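Local coordinates for mating-type switching protein swi5 (Schizosaccharomyces pombe, PDB 3VIQ) that is required for normal mating-type switching and takes part, together with sfr1, in the rhp51-dependent recombination pathway of DNA repair, at residues E14-K17 with E18-S22; V40-H43 with I44-H48; E52-D55 with I56-M60; T71-E74 with L75-R78. All coordinates share one frame; numbering follows the deposited sequence. Where two conformers were deposited one is given.

Contact 1 (E14-K17 with E18-S22); sequences EQQK and EQLES
With its CG set anti to the backbone N (chi1 178°) and every later torsion extended, Lys17 stretches out beyond the helix, while Glu21, one turn further on, has its CG beside its own backbone N (chi1 -70°), which brings its carboxylate back toward the lysine. The two side chains meet at a slant, not along their lengths. It is the aliphatic part of Lys17 that does the touching: its CE lies 3.4 Å from Glu21 OE2. The ammonium nitrogen NZ stays 4.1 Å from that same OE2, too far for a salt bridge, although the opposite charges probably still attract. NZ has its salt bridge across the subunit boundary, with Glu15 of the Swi5-dependent recombination DNA repair protein 1 chain. The base of Glu21 is pressed close to the backbone as well, its CG 3.4 Å from Lys17 O. Around the helix from this pair, Gln16 and Leu20 point the same way and lie side by side, touching between Gln16 CG and Leu20 CD1 at 4.1 Å, and both pack on Val16 of the partner chain. Beneath the side chains run four successive bonds from N of one residue to O of the residue four before it; Glu21 N to Lys17 O, at 2.9 Å, completes the set. At the start of the segment, Glu14 directs its carboxylate to Arg8 of the partner chain. The i to i+4 spacing is that of a regular alpha helix, here helix 3-29, one side of which packs on the Swi5-dependent recombination DNA repair protein 1 chain.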
ATOM      1  N   GLU B  14      -1.699  28.117 -26.446  1.00 40.92           N
ATOM      2  CA  GLU B  14      -0.673  27.537 -27.271  1.00 42.26           C
ATOM      3  C   GLU B  14       0.651  27.828 -26.613  1.00 41.06           C
ATOM      4  O   GLU B  14       1.451  26.932 -26.478  1.00 40.81           O
ATOM      5  CB  GLU B  14      -0.693  28.069 -28.704  1.00 43.67           C
ATOM      6  CG  GLU B  14      -1.768  27.448 -29.562  1.00 45.21           C
ATOM      7  CD  GLU B  14      -2.068  28.201 -30.859  1.00 47.31           C
ATOM      8  OE1 GLU B  14      -1.536  29.302 -31.117  1.00 51.84           O
ATOM      9  OE2 GLU B  14      -2.878  27.670 -31.643  1.00 50.86           O
ATOM     10  N   GLN B  15       0.869  29.061 -26.185  1.00 42.66           N
ATOM     11  CA  GLN B  15       2.142  29.437 -25.549  1.00 47.57           C
ATOM     12  C   GLN B  15       2.327  28.782 -24.186  1.00 45.50           C
ATOM     13  O   GLN B  15       3.436  28.427 -23.806  1.00 46.45           O
ATOM     14  CB  GLN B  15       2.233  30.934 -25.391  1.00 50.61           C
ATOM     15  CG  GLN B  15       2.230  31.649 -26.712  1.00 57.67           C
ATOM     16  CD  GLN B  15       2.050  33.126 -26.546  1.00 62.34           C
ATOM     17  OE1 GLN B  15       1.023  33.681 -26.937  1.00 74.40           O
ATOM     18  NE2 GLN B  15       3.044  33.781 -25.948  1.00 71.32           N
ATOM     19  N   GLN B  16       1.233  28.642 -23.445  1.00 43.44           N
ATOM     20  CA  GLN B  16       1.289  27.941 -22.160  1.00 41.63           C
ATOM     21  C   GLN B  16       1.730  26.495 -22.354  1.00 39.19           C
ATOM     22  O   GLN B  16       2.576  25.975 -21.612  1.00 40.25           O
ATOM     23  CB  GLN B  16      -0.082  27.976 -21.476  1.00 38.51           C
ATOM     24  CG  GLN B  16      -0.013  27.552 -20.016  1.00 38.33           C
ATOM     25  CD  GLN B  16      -1.369  27.421 -19.375  1.00 38.04           C
ATOM     26  OE1 GLN B  16      -2.391  27.510 -20.044  1.00 41.13           O
ATOM     27  NE2 GLN B  16      -1.390  27.207 -18.070  1.00 38.99           N
ATOM     28  N   LYS B  17       1.105  25.830 -23.313  1.00 39.20           N
ATOM     29  CA  LYS B  17       1.486  24.458 -23.666  1.00 42.41           C
ATOM     30  C   LYS B  17       2.957  24.329 -24.076  1.00 44.63           C
ATOM     31  O   LYS B  17       3.648  23.405 -23.633  1.00 44.39           O
ATOM     32  CB  LYS B  17       0.603  23.936 -24.794  1.00 41.91           C
ATOM     33  CG  LYS B  17       0.990  22.549 -25.224  1.00 44.61           C
ATOM     34  CD  LYS B  17       0.120  22.008 -26.339  1.00 48.12           C
ATOM     35  CE  LYS B  17       0.497  20.560 -26.674  1.00 48.82           C
ATOM     36  NZ  LYS B  17      -0.046  20.219 -27.996  1.00 52.80           N
ATOM     37  N   GLU B  18       3.434  25.226 -24.939  1.00 45.94           N
ATOM     38  CA  GLU B  18       4.860  25.226 -25.356  1.00 47.11           C
ATOM     39  C   GLU B  18       5.796  25.379 -24.200  1.00 45.80           C
ATOM     40  O   GLU B  18       6.800  24.667 -24.110  1.00 43.59           O
ATOM     41  CB  GLU B  18       5.168  26.387 -26.278  1.00 50.83           C
ATOM     42  CG  GLU B  18       4.986  26.098 -27.720  1.00 56.09           C
ATOM     43  CD  GLU B  18       5.411  27.284 -28.580  1.00 61.10           C
ATOM     44  OE1 GLU B  18       4.500  28.037 -28.993  1.00 59.39           O
ATOM     45  OE2 GLU B  18       6.643  27.464 -28.781  1.00 61.25           O
ATOM     46  N   GLN B  19       5.500  26.345 -23.333  1.00 42.94           N
ATOM     47  CA  GLN B  19       6.351  26.558 -22.172  1.00 44.07           C
ATOM     48  C   GLN B  19       6.380  25.319 -21.244  1.00 44.97           C
ATOM     49  O   GLN B  19       7.416  25.004 -20.628  1.00 43.51           O
ATOM     50  CB  GLN B  19       5.871  27.787 -21.401  1.00 45.08           C
ATOM     51  CG  GLN B  19       6.537  27.958 -20.026  1.00 45.67           C
ATOM     52  CD  GLN B  19       8.023  28.271 -20.130  1.00 51.95           C
ATOM     53  OE1 GLN B  19       8.863  27.586 -19.532  1.00 58.27           O
ATOM     54  NE2 GLN B  19       8.358  29.318 -20.880  1.00 52.31           N
ATOM     55  N   LEU B  20       5.230  24.655 -21.107  1.00 43.01           N
ATOM     56  CA  LEU B  20       5.122  23.458 -20.268  1.00 43.71           C
ATOM     57  C   LEU B  20       5.885  22.260 -20.861  1.00 45.17           C
ATOM     58  O   LEU B  20       6.506  21.516 -20.114  1.00 44.55           O
ATOM     59  CB  LEU B  20       3.662  23.079 -20.029  1.00 40.84           C
ATOM     60  CG  LEU B  20       3.028  23.783 -18.812  1.00 40.50           C
ATOM     61  CD1 LEU B  20       1.515  23.874 -19.041  1.00 39.45           C
ATOM     62  CD2 LEU B  20       3.342  23.079 -17.496  1.00 41.59           C
ATOM     63  N   GLU B  21       5.835  22.086 -22.181  1.00 43.14           N
ATOM     64  CA  GLU B  21       6.625  21.061 -22.835  1.00 46.29           C
ATOM     65  C   GLU B  21       8.105  21.351 -22.616  1.00 48.01           C
ATOM     66  O   GLU B  21       8.891  20.437 -22.439  1.00 46.71           O
ATOM     67  CB  GLU B  21       6.301  20.981 -24.339  1.00 48.69           C
ATOM     68  CG  GLU B  21       4.896  20.400 -24.585  1.00 50.63           C
ATOM     69  CD  GLU B  21       4.380  20.546 -26.016  1.00 53.99           C
ATOM     70  OE1 GLU B  21       4.598  21.588 -26.672  1.00 53.31           O
ATOM     71  OE2 GLU B  21       3.717  19.598 -26.473  1.00 61.04           O
ATOM     72  N   SER B  22       8.481  22.618 -22.627  1.00 47.02           N
ATOM     73  CA  SER B  22       9.884  22.977 -22.417  1.00 52.06           C
ATOM     74  C   SER B  22      10.293  22.724 -20.948  1.00 52.05           C
ATOM     75  O   SER B  22      11.326  22.105 -20.660  1.00 49.37           O
ATOM     76  CB  SER B  22      10.108  24.433 -22.842  1.00 53.77           C
ATOM     77  OG  SER B  22      11.379  24.853 -22.445  1.00 62.07           O
TER

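Contact 2 (V40-H43 with I44-H48); sequences VQKH and IDLLH
Gln41 and Asp45 reach each other across one helical turn with their flat end groups twisted by 53°, so that the amide and the carboxylate meet at a skew and not as coplanar partners. Gln41 leaves the backbone with CG anti to N and then bends at its second torsion (chi2 61°), a kink that swings the amide back over the following turn. NE2 ends 2.7 Å from Asp45 OD1, but the bond is weak because its N-H points well off the line to the oxygen, at 126°. The carboxylate also lies against the preceding turn, Asp45 CG being 3.2 Å from Gln41 O. Other pairs are apolar. Lys42 and Leu46 run side by side in the same direction, the lysine's CG and CE both touching Leu46 CD1. Val40 and Ile44 meet at an angle, CG1 of the valine 4.0 Å from CD1 of the isoleucine. His43 NE2 is hydrogen-bonded to Glu37 of the Swi5-dependent recombination DNA repair protein 1 chain, while Asp38 of that chain packs against the same residue. Backbone bonds of the regular i to i+4 kind join the two halves, among them Leu47 N to His43 O at 2.9 Å. Chemically, then, the turn is divided: on one side a short but bent amide-carboxylate bond at the surface, which probably adds little to a helix held by its backbone, and on another a buried histidine whose nearby glutamate would tend to favour a protonated imidazole.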
ATOM      1  N   VAL B  40       8.392   7.098  -9.246  1.00 45.18           N
ATOM      2  CA  VAL B  40       7.529   7.568  -8.167  1.00 47.48           C
ATOM      3  C   VAL B  40       6.612   6.451  -7.685  1.00 51.90           C
ATOM      4  O   VAL B  40       6.462   6.253  -6.484  1.00 51.54           O
ATOM      5  CB  VAL B  40       6.676   8.754  -8.598  1.00 43.34           C
ATOM      6  CG1 VAL B  40       5.725   9.143  -7.486  1.00 40.15           C
ATOM      7  CG2 VAL B  40       7.615   9.937  -9.038  1.00 43.81           C
ATOM      8  N   GLN B  41       6.006   5.717  -8.616  1.00 52.81           N
ATOM      9  CA  GLN B  41       5.130   4.599  -8.233  1.00 52.96           C
ATOM     10  C   GLN B  41       5.923   3.517  -7.481  1.00 52.25           C
ATOM     11  O   GLN B  41       5.460   2.998  -6.468  1.00 53.91           O
ATOM     12  CB  GLN B  41       4.426   3.988  -9.463  1.00 53.97           C
ATOM     13  CG  GLN B  41       3.309   2.997  -9.135  1.00 55.28           C
ATOM     14  CD  GLN B  41       2.170   3.646  -8.318  1.00 59.47           C
ATOM     15  OE1 GLN B  41       1.743   4.775  -8.609  1.00 55.96           O
ATOM     16  NE2 GLN B  41       1.691   2.935  -7.290  1.00 52.82           N
ATOM     17  N   LYS B  42       7.115   3.167  -7.947  1.00 49.02           N
ATOM     18  CA  LYS B  42       7.849   2.093  -7.247  1.00 49.24           C
ATOM     19  C   LYS B  42       8.123   2.518  -5.798  1.00 47.77           C
ATOM     20  O   LYS B  42       8.017   1.709  -4.881  1.00 49.48           O
ATOM     21  CB  LYS B  42       9.147   1.729  -7.961  1.00 50.32           C
ATOM     22  CG  LYS B  42      10.073   0.822  -7.178  1.00 53.53           C
ATOM     23  CD  LYS B  42      11.242   0.253  -8.031  1.00 55.11           C
ATOM     24  CE  LYS B  42      12.371  -0.233  -7.111  1.00 60.51           C
ATOM     25  NZ  LYS B  42      13.199  -1.332  -7.690  1.00 66.02           N
ATOM     26  N   HIS B  43       8.428   3.798  -5.602  1.00 46.65           N
ATOM     27  CA  HIS B  43       8.753   4.338  -4.291  1.00 46.59           C
ATOM     28  C   HIS B  43       7.514   4.312  -3.424  1.00 43.44           C
ATOM     29  O   HIS B  43       7.568   3.821  -2.305  1.00 41.56           O
ATOM     30  CB  HIS B  43       9.362   5.761  -4.373  1.00 44.15           C
ATOM     31  CG  HIS B  43       9.743   6.334  -3.036  1.00 44.37           C
ATOM     32  ND1 HIS B  43       9.068   7.387  -2.452  1.00 43.68           N
ATOM     33  CD2 HIS B  43      10.726   5.990  -2.169  1.00 42.17           C
ATOM     34  CE1 HIS B  43       9.616   7.659  -1.281  1.00 46.23           C
ATOM     35  NE2 HIS B  43      10.611   6.813  -1.079  1.00 45.35           N
ATOM     36  N   ILE B  44       6.402   4.788  -3.960  1.00 44.17           N
ATOM     37  CA  ILE B  44       5.124   4.816  -3.216  1.00 45.87           C
ATOM     38  C   ILE B  44       4.717   3.410  -2.731  1.00 47.02           C
ATOM     39  O   ILE B  44       4.213   3.272  -1.643  1.00 41.75           O
ATOM     40  CB  ILE B  44       3.988   5.407  -4.075  1.00 49.50           C
ATOM     41  CG1 ILE B  44       4.121   6.927  -4.140  1.00 50.69           C
ATOM     42  CG2 ILE B  44       2.559   5.038  -3.536  1.00 47.43           C
ATOM     43  CD1 ILE B  44       3.036   7.574  -4.969  1.00 48.75           C
ATOM     44  N   ASP B  45       4.924   2.380  -3.546  1.00 48.99           N
ATOM     45  CA  ASP B  45       4.505   1.020  -3.188  1.00 49.31           C
ATOM     46  C   ASP B  45       5.444   0.435  -2.087  1.00 49.59           C
ATOM     47  O   ASP B  45       4.993  -0.208  -1.142  1.00 47.28           O
ATOM     48  CB  ASP B  45       4.530   0.111  -4.422  1.00 52.83           C
ATOM     49  CG  ASP B  45       3.568   0.561  -5.533  1.00 58.71           C
ATOM     50  OD1 ASP B  45       2.618   1.339  -5.276  1.00 67.67           O
ATOM     51  OD2 ASP B  45       3.765   0.120  -6.687  1.00 64.17           O
ATOM     52  N   LEU B  46       6.750   0.646  -2.231  1.00 45.96           N
ATOM     53  CA  LEU B  46       7.696   0.309  -1.161  1.00 45.86           C
ATOM     54  C   LEU B  46       7.412   1.021   0.184  1.00 45.37           C
ATOM     55  O   LEU B  46       7.390   0.357   1.244  1.00 45.37           O
ATOM     56  CB  LEU B  46       9.122   0.530  -1.620  1.00 42.00           C
ATOM     57  CG  LEU B  46       9.544  -0.470  -2.703  1.00 44.16           C
ATOM     58  CD1 LEU B  46      10.915  -0.078  -3.285  1.00 39.13           C
ATOM     59  CD2 LEU B  46       9.557  -1.921  -2.178  1.00 41.28           C
ATOM     60  N   LEU B  47       7.132   2.326   0.156  1.00 44.20           N
ATOM     61  CA  LEU B  47       6.862   3.064   1.402  1.00 42.71           C
ATOM     62  C   LEU B  47       5.582   2.537   2.057  1.00 49.19           C
ATOM     63  O   LEU B  47       5.506   2.414   3.298  1.00 52.15           O
ATOM     64  CB  LEU B  47       6.743   4.567   1.130  1.00 43.37           C
ATOM     65  CG  LEU B  47       6.749   5.527   2.328  1.00 43.06           C
ATOM     66  CD1 LEU B  47       8.096   5.411   3.077  1.00 42.76           C
ATOM     67  CD2 LEU B  47       6.520   7.018   1.918  1.00 38.31           C
ATOM     68  N   HIS B  48       4.587   2.234   1.211  1.00 44.55           N
ATOM     69  CA  HIS B  48       3.305   1.669   1.621  0.50 47.33           C
ATOM     70  C   HIS B  48       3.566   0.371   2.373  1.00 47.07           C
ATOM     71  O   HIS B  48       3.250   0.215   3.536  1.00 47.48           O
ATOM     72  CB  HIS B  48       2.449   1.470   0.338  0.50 48.79           C
ATOM     73  CG  HIS B  48       1.226   0.606   0.486  0.50 51.32           C
ATOM     74  ND1 HIS B  48       0.026   1.078   0.987  0.50 49.99           N
ATOM     75  CD2 HIS B  48       0.988  -0.668   0.090  0.50 51.29           C
ATOM     76  CE1 HIS B  48      -0.876   0.113   0.942  0.50 46.87           C
ATOM     77  NE2 HIS B  48      -0.319  -0.955   0.401  0.50 49.57           N
TER

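Contact 3 (E52-D55 with I56-M60); sequences EIRD and IALGM
Four consecutive alpha-helical bonds tie Glu52 to Ile56, Ile53 to Ala57, Arg54 to Leu58 and Asp55 to Gly59, the shortest being Leu58 N to Arg54 O at 2.8 Å and the straightest Ile56 N to Glu52 O at 174°. Over this frame Arg54 and Leu58 lie alongside, pointing the same way, and touch through methylene and methyl: Arg54 CG is 3.9 Å from Leu58 CD1. The arginine is extended as far as CD and then bends at its third torsion (chi3 78°), which turns the guanidinium away from the leucine. Its NH1 makes a salt bridge with the terminal carboxylate of Glu85, so the C-terminal end of the chain is brought back against the long helix, and the aliphatic part serves the packing. These turns belong to helix 36-67, a long helix that packs on the Swi5-dependent recombination DNA repair protein 1 chain; Trp48 of that chain packs on both Arg54 and Ala57, and its Leu110 on Ile56. Ala57 is buried, and its small methyl rests on the preceding turn, CB standing 3.2 Å from Ile53 O. Ile56 leans its longer branch toward the start of the helix: CG1, beside the backbone N, approaches Glu52 O to 3.3 Å, and CD1 follows the same carbonyl. Leu58, two residues later, does likewise, its CG 3.4 Å from Arg54 O. Both branched residues thus lie back over the carbonyl that their own N-H engages, which probably shields that bond from water. Gly59 N bonds to Asp55 O at 2.9 Å, with no side chain above it.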
ATOM      1  N   GLU B  52       3.329  -0.360   6.531  1.00 50.62           N
ATOM      2  CA  GLU B  52       2.336  -1.379   6.966  1.00 49.32           C
ATOM      3  C   GLU B  52       2.964  -2.535   7.770  1.00 50.42           C
ATOM      4  O   GLU B  52       2.434  -2.911   8.842  1.00 49.40           O
ATOM      5  CB  GLU B  52       1.537  -1.948   5.782  1.00 48.69           C
ATOM      6  CG  GLU B  52       0.662  -0.911   5.078  1.00 53.23           C
ATOM      7  CD  GLU B  52      -0.271  -1.499   4.027  1.00 54.70           C
ATOM      8  OE1 GLU B  52      -0.146  -2.680   3.676  1.00 59.75           O
ATOM      9  OE2 GLU B  52      -1.163  -0.765   3.550  1.00 63.62           O
ATOM     10  N   ILE B  53       4.050  -3.125   7.249  1.00 45.83           N
ATOM     11  CA  ILE B  53       4.621  -4.333   7.877  1.00 43.78           C
ATOM     12  C   ILE B  53       5.367  -3.970   9.164  1.00 44.11           C
ATOM     13  O   ILE B  53       5.356  -4.746  10.118  1.00 44.72           O
ATOM     14  CB  ILE B  53       5.501  -5.199   6.907  1.00 41.17           C
ATOM     15  CG1 ILE B  53       5.900  -6.535   7.563  1.00 44.34           C
ATOM     16  CG2 ILE B  53       6.764  -4.459   6.473  1.00 38.29           C
ATOM     17  CD1 ILE B  53       4.733  -7.575   7.703  1.00 41.58           C
ATOM     18  N   ARG B  54       5.973  -2.789   9.231  1.00 45.53           N
ATOM     19  CA  ARG B  54       6.601  -2.364  10.506  1.00 48.29           C
ATOM     20  C   ARG B  54       5.529  -2.146  11.588  1.00 45.51           C
ATOM     21  O   ARG B  54       5.684  -2.602  12.704  1.00 47.79           O
ATOM     22  CB  ARG B  54       7.468  -1.104  10.358  1.00 49.40           C
ATOM     23  CG  ARG B  54       7.829  -0.432  11.700  1.00 50.39           C
ATOM     24  CD  ARG B  54       8.898   0.636  11.587  1.00 53.39           C
ATOM     25  NE  ARG B  54       8.361   1.884  11.057  1.00 51.50           N
ATOM     26  CZ  ARG B  54       8.980   3.063  11.071  1.00 52.33           C
ATOM     27  NH1 ARG B  54      10.199   3.203  11.580  1.00 51.64           N
ATOM     28  NH2 ARG B  54       8.362   4.119  10.549  1.00 52.23           N
ATOM     29  N   ASP B  55       4.459  -1.452  11.244  1.00 43.49           N
ATOM     30  CA  ASP B  55       3.272  -1.308  12.138  1.00 44.67           C
ATOM     31  C   ASP B  55       2.735  -2.627  12.704  1.00 45.98           C
ATOM     32  O   ASP B  55       2.642  -2.802  13.934  1.00 45.09           O
ATOM     33  CB  ASP B  55       2.174  -0.579  11.397  1.00 42.95           C
ATOM     34  CG  ASP B  55       2.404   0.926  11.354  1.00 49.50           C
ATOM     35  OD1 ASP B  55       3.442   1.424  11.866  1.00 50.71           O
ATOM     36  OD2 ASP B  55       1.543   1.617  10.790  1.00 53.37           O
ATOM     37  N   ILE B  56       2.428  -3.550  11.793  1.00 44.92           N
ATOM     38  CA  ILE B  56       2.002  -4.918  12.121  1.00 43.41           C
ATOM     39  C   ILE B  56       3.025  -5.677  12.989  1.00 44.03           C
ATOM     40  O   ILE B  56       2.662  -6.249  14.014  1.00 46.72           O
ATOM     41  CB  ILE B  56       1.646  -5.735  10.836  1.00 43.42           C
ATOM     42  CG1 ILE B  56       0.390  -5.143  10.185  1.00 46.19           C
ATOM     43  CG2 ILE B  56       1.425  -7.249  11.144  1.00 42.35           C
ATOM     44  CD1 ILE B  56       0.052  -5.697   8.798  1.00 49.44           C
ATOM     45  N   ALA B  57       4.289  -5.662  12.600  1.00 43.75           N
ATOM     46  CA  ALA B  57       5.349  -6.287  13.382  1.00 45.40           C
ATOM     47  C   ALA B  57       5.417  -5.670  14.783  1.00 43.41           C
ATOM     48  O   ALA B  57       5.492  -6.406  15.777  1.00 41.35           O
ATOM     49  CB  ALA B  57       6.716  -6.164  12.661  1.00 43.92           C
ATOM     50  N   LEU B  58       5.311  -4.346  14.885  1.00 40.46           N
ATOM     51  CA  LEU B  58       5.401  -3.709  16.197  1.00 40.75           C
ATOM     52  C   LEU B  58       4.228  -4.118  17.018  1.00 40.44           C
ATOM     53  O   LEU B  58       4.376  -4.413  18.200  1.00 45.39           O
ATOM     54  CB  LEU B  58       5.504  -2.184  16.107  1.00 41.42           C
ATOM     55  CG  LEU B  58       6.908  -1.666  15.743  1.00 42.28           C
ATOM     56  CD1 LEU B  58       6.920  -0.125  15.429  1.00 40.16           C
ATOM     57  CD2 LEU B  58       7.890  -2.044  16.853  1.00 38.96           C
ATOM     58  N   GLY B  59       3.046  -4.167  16.408  1.00 47.04           N
ATOM     59  CA  GLY B  59       1.840  -4.646  17.123  1.00 45.13           C
ATOM     60  C   GLY B  59       1.994  -6.038  17.720  1.00 45.74           C
ATOM     61  O   GLY B  59       1.716  -6.262  18.885  1.00 49.88           O
ATOM     62  N   MET B  60       2.473  -6.979  16.927  1.00 47.01           N
ATOM     63  CA  MET B  60       2.635  -8.366  17.389  1.00 49.44           C
ATOM     64  C   MET B  60       3.709  -8.538  18.465  1.00 48.68           C
ATOM     65  O   MET B  60       3.473  -9.210  19.491  1.00 49.56           O
ATOM     66  CB  MET B  60       2.948  -9.268  16.204  1.00 50.35           C
ATOM     67  CG  MET B  60       1.847  -9.289  15.162  1.00 53.44           C
ATOM     68  SD  MET B  60       2.266 -10.439  13.819  1.00 59.23           S
ATOM     69  CE  MET B  60       0.637 -10.530  13.060  1.00 60.27           C
TER

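Contact 4 (T71-E74 with L75-R78); sequences TSVE and LFDR
Thr71 meets Leu75 through its carbonyl: Thr71 O lies 3.3 Å from the methyl CD1 of the leucine, and the same oxygen receives the backbone N of Glu74. Ser72 comes next, and its carbonyl serves two partners. It takes the Leu75 N-H at 2.9 Å, with the donor well above the carbonyl plane, and it lies 3.4 Å from CD1 of Phe76, approaching the ring obliquely. Val73 carries the aromatic contact. Its CA stands over the centre of the Phe76 ring, 4.0 Å from the centroid and only 8° off the normal, a CH-pi contact made by the backbone carbon, while the methyl CG1 reaches the ring carbon CE2. The phenylalanine is set for this by CG lying anti to its own carbonyl carbon (chi1 -79°), which folds the ring back over the valine. Val73 O also accepts Phe76 N at 3.2 Å. Glu74 closes the segment: its OE2 takes a weak bond from Thr71 N, and its carbonyl looks toward water. One water links Glu74 O to Arg78 N, and another links Val73 O to Asp77 N, so each fills the place that a direct i to i+4 bond would occupy. Beyond the segments, Leu75 packs on Val64 and Ala65 of helix 36-67. The weak reach of Glu74 OE2 back to Thr71 N resembles one half of a capping box, but Thr71 OG1 does not return the bond to Glu74 N. The consecutive i to i+3 bonds are those of a 3-10-like turn, here leading through water-bridged backbone into the short helix 76-79.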
ATOM      1  N   THR B  71       8.951  -4.275  28.379  1.00 60.32           N
ATOM      2  CA  THR B  71       8.841  -3.246  27.366  1.00 56.57           C
ATOM      3  C   THR B  71       9.230  -3.870  26.057  1.00 57.53           C
ATOM      4  O   THR B  71      10.088  -4.772  26.018  1.00 52.67           O
ATOM      5  CB  THR B  71       9.720  -2.063  27.667  1.00 55.28           C
ATOM      6  OG1 THR B  71       9.505  -1.666  29.020  1.00 54.89           O
ATOM      7  CG2 THR B  71       9.369  -0.918  26.756  1.00 57.51           C
ATOM      8  N   SER B  72       8.571  -3.398  24.995  1.00 59.12           N
ATOM      9  CA  SER B  72       8.721  -3.941  23.651  1.00 55.35           C
ATOM     10  C   SER B  72      10.191  -3.961  23.235  1.00 54.33           C
ATOM     11  O   SER B  72      10.646  -4.952  22.683  1.00 52.28           O
ATOM     12  CB  SER B  72       7.895  -3.124  22.653  1.00 55.54           C
ATOM     13  OG  SER B  72       8.368  -1.791  22.631  1.00 55.76           O
ATOM     14  N   VAL B  73      10.937  -2.902  23.549  1.00 53.13           N
ATOM     15  CA  VAL B  73      12.334  -2.833  23.124  1.00 51.45           C
ATOM     16  C   VAL B  73      13.149  -4.030  23.613  1.00 52.80           C
ATOM     17  O   VAL B  73      14.085  -4.430  22.941  1.00 52.70           O
ATOM     18  CB  VAL B  73      13.049  -1.517  23.539  1.00 51.43           C
ATOM     19  CG1 VAL B  73      12.547  -0.348  22.717  1.00 42.86           C
ATOM     20  CG2 VAL B  73      12.914  -1.268  25.053  1.00 51.52           C
ATOM     21  N   GLU B  74      12.780  -4.636  24.743  1.00 53.51           N
ATOM     22  CA  GLU B  74      13.555  -5.752  25.265  1.00 50.77           C
ATOM     23  C   GLU B  74      13.436  -6.993  24.358  1.00 51.31           C
ATOM     24  O   GLU B  74      14.293  -7.889  24.399  1.00 48.55           O
ATOM     25  CB  GLU B  74      13.156  -6.052  26.701  1.00 55.77           C
ATOM     26  CG  GLU B  74      13.327  -4.837  27.639  1.00 60.87           C
ATOM     27  CD  GLU B  74      12.785  -5.076  29.043  1.00 67.44           C
ATOM     28  OE1 GLU B  74      13.009  -6.181  29.600  1.00 70.12           O
ATOM     29  OE2 GLU B  74      12.146  -4.147  29.600  1.00 73.47           O
ATOM     30  N   LEU B  75      12.432  -7.028  23.482  1.00 48.66           N
ATOM     31  CA  LEU B  75      12.265  -8.191  22.592  1.00 50.10           C
ATOM     32  C   LEU B  75      12.792  -7.983  21.174  1.00 49.10           C
ATOM     33  O   LEU B  75      12.824  -8.940  20.348  1.00 46.25           O
ATOM     34  CB  LEU B  75      10.797  -8.621  22.532  1.00 53.76           C
ATOM     35  CG  LEU B  75      10.146  -9.016  23.843  1.00 57.37           C
ATOM     36  CD1 LEU B  75       9.808  -7.758  24.629  1.00 62.39           C
ATOM     37  CD2 LEU B  75       8.898  -9.816  23.548  1.00 56.69           C
ATOM     38  N   PHE B  76      13.238  -6.761  20.885  1.00 48.80           N
ATOM     39  CA  PHE B  76      13.689  -6.419  19.514  1.00 45.36           C
ATOM     40  C   PHE B  76      14.805  -7.332  19.014  1.00 48.21           C
ATOM     41  O   PHE B  76      14.793  -7.751  17.849  1.00 44.74           O
ATOM     42  CB  PHE B  76      14.088  -4.945  19.445  1.00 46.74           C
ATOM     43  CG  PHE B  76      12.905  -3.976  19.337  1.00 45.62           C
ATOM     44  CD1 PHE B  76      11.568  -4.420  19.414  1.00 45.06           C
ATOM     45  CD2 PHE B  76      13.137  -2.613  19.128  1.00 44.52           C
ATOM     46  CE1 PHE B  76      10.482  -3.508  19.297  1.00 44.19           C
ATOM     47  CE2 PHE B  76      12.080  -1.707  19.010  1.00 44.31           C
ATOM     48  CZ  PHE B  76      10.741  -2.153  19.095  1.00 42.06           C
ATOM     49  N   ASP B  77      15.748  -7.690  19.882  1.00 50.23           N
ATOM     50  CA  ASP B  77      16.849  -8.554  19.434  1.00 54.66           C
ATOM     51  C   ASP B  77      16.396  -9.941  19.026  1.00 51.46           C
ATOM     52  O   ASP B  77      16.849 -10.473  18.017  1.00 54.56           O
ATOM     53  CB  ASP B  77      17.931  -8.676  20.493  1.00 56.54           C
ATOM     54  CG  ASP B  77      18.779  -7.453  20.570  1.00 60.79           C
ATOM     55  OD1 ASP B  77      19.064  -6.844  19.511  1.00 63.28           O
ATOM     56  OD2 ASP B  77      19.159  -7.088  21.694  1.00 66.05           O
ATOM     57  N   ARG B  78      15.528 -10.518  19.838  1.00 55.17           N
ATOM     58  CA  ARG B  78      14.931 -11.824  19.576  1.00 57.02           C
ATOM     59  C   ARG B  78      14.233 -11.868  18.214  1.00 53.30           C
ATOM     60  O   ARG B  78      14.242 -12.899  17.531  1.00 47.95           O
ATOM     61  CB  ARG B  78      13.915 -12.121  20.675  1.00 62.48           C
ATOM     62  CG  ARG B  78      13.031 -13.324  20.442  1.00 66.11           C
ATOM     63  CD  ARG B  78      12.428 -13.795  21.757  1.00 68.10           C
ATOM     64  NE  ARG B  78      11.151 -14.461  21.538  1.00 73.07           N
ATOM     65  CZ  ARG B  78      10.169 -14.528  22.430  1.00 71.76           C
ATOM     66  NH1 ARG B  78      10.292 -13.973  23.639  1.00 69.49           N
ATOM     67  NH2 ARG B  78       9.048 -15.149  22.097  1.00 73.87           N
TER
HETATM   68  O   HOH W   1      15.977  -6.578  22.534  1.00 46.50           O
HETATM   69  O   HOH W   2      15.587  -9.643  22.668  1.00 46.59           O

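Overall arrangement
The four contacts come in series along an extended, largely helical chain. Contact 1 sits on helix 3-29, its centre 30 Å from that of contact 2, with nearest atoms about 16 Å apart. Contacts 2 and 3 share helix 36-67, their centres 18 Å apart. Contact 4 follows at helix 76-79, where the chain turns back: Leu58 CD2 of contact 3 packs on Phe76 CZ of contact 4 at 3.6 Å, the one tertiary touch among them. Contacts 1 and 4 are 57 Å apart, centre to centre. With so little internal core, Swi5 presents side chains from every contact to the Swi5-dependent recombination DNA repair protein 1 chain, consistent with helices packed largely against its partner.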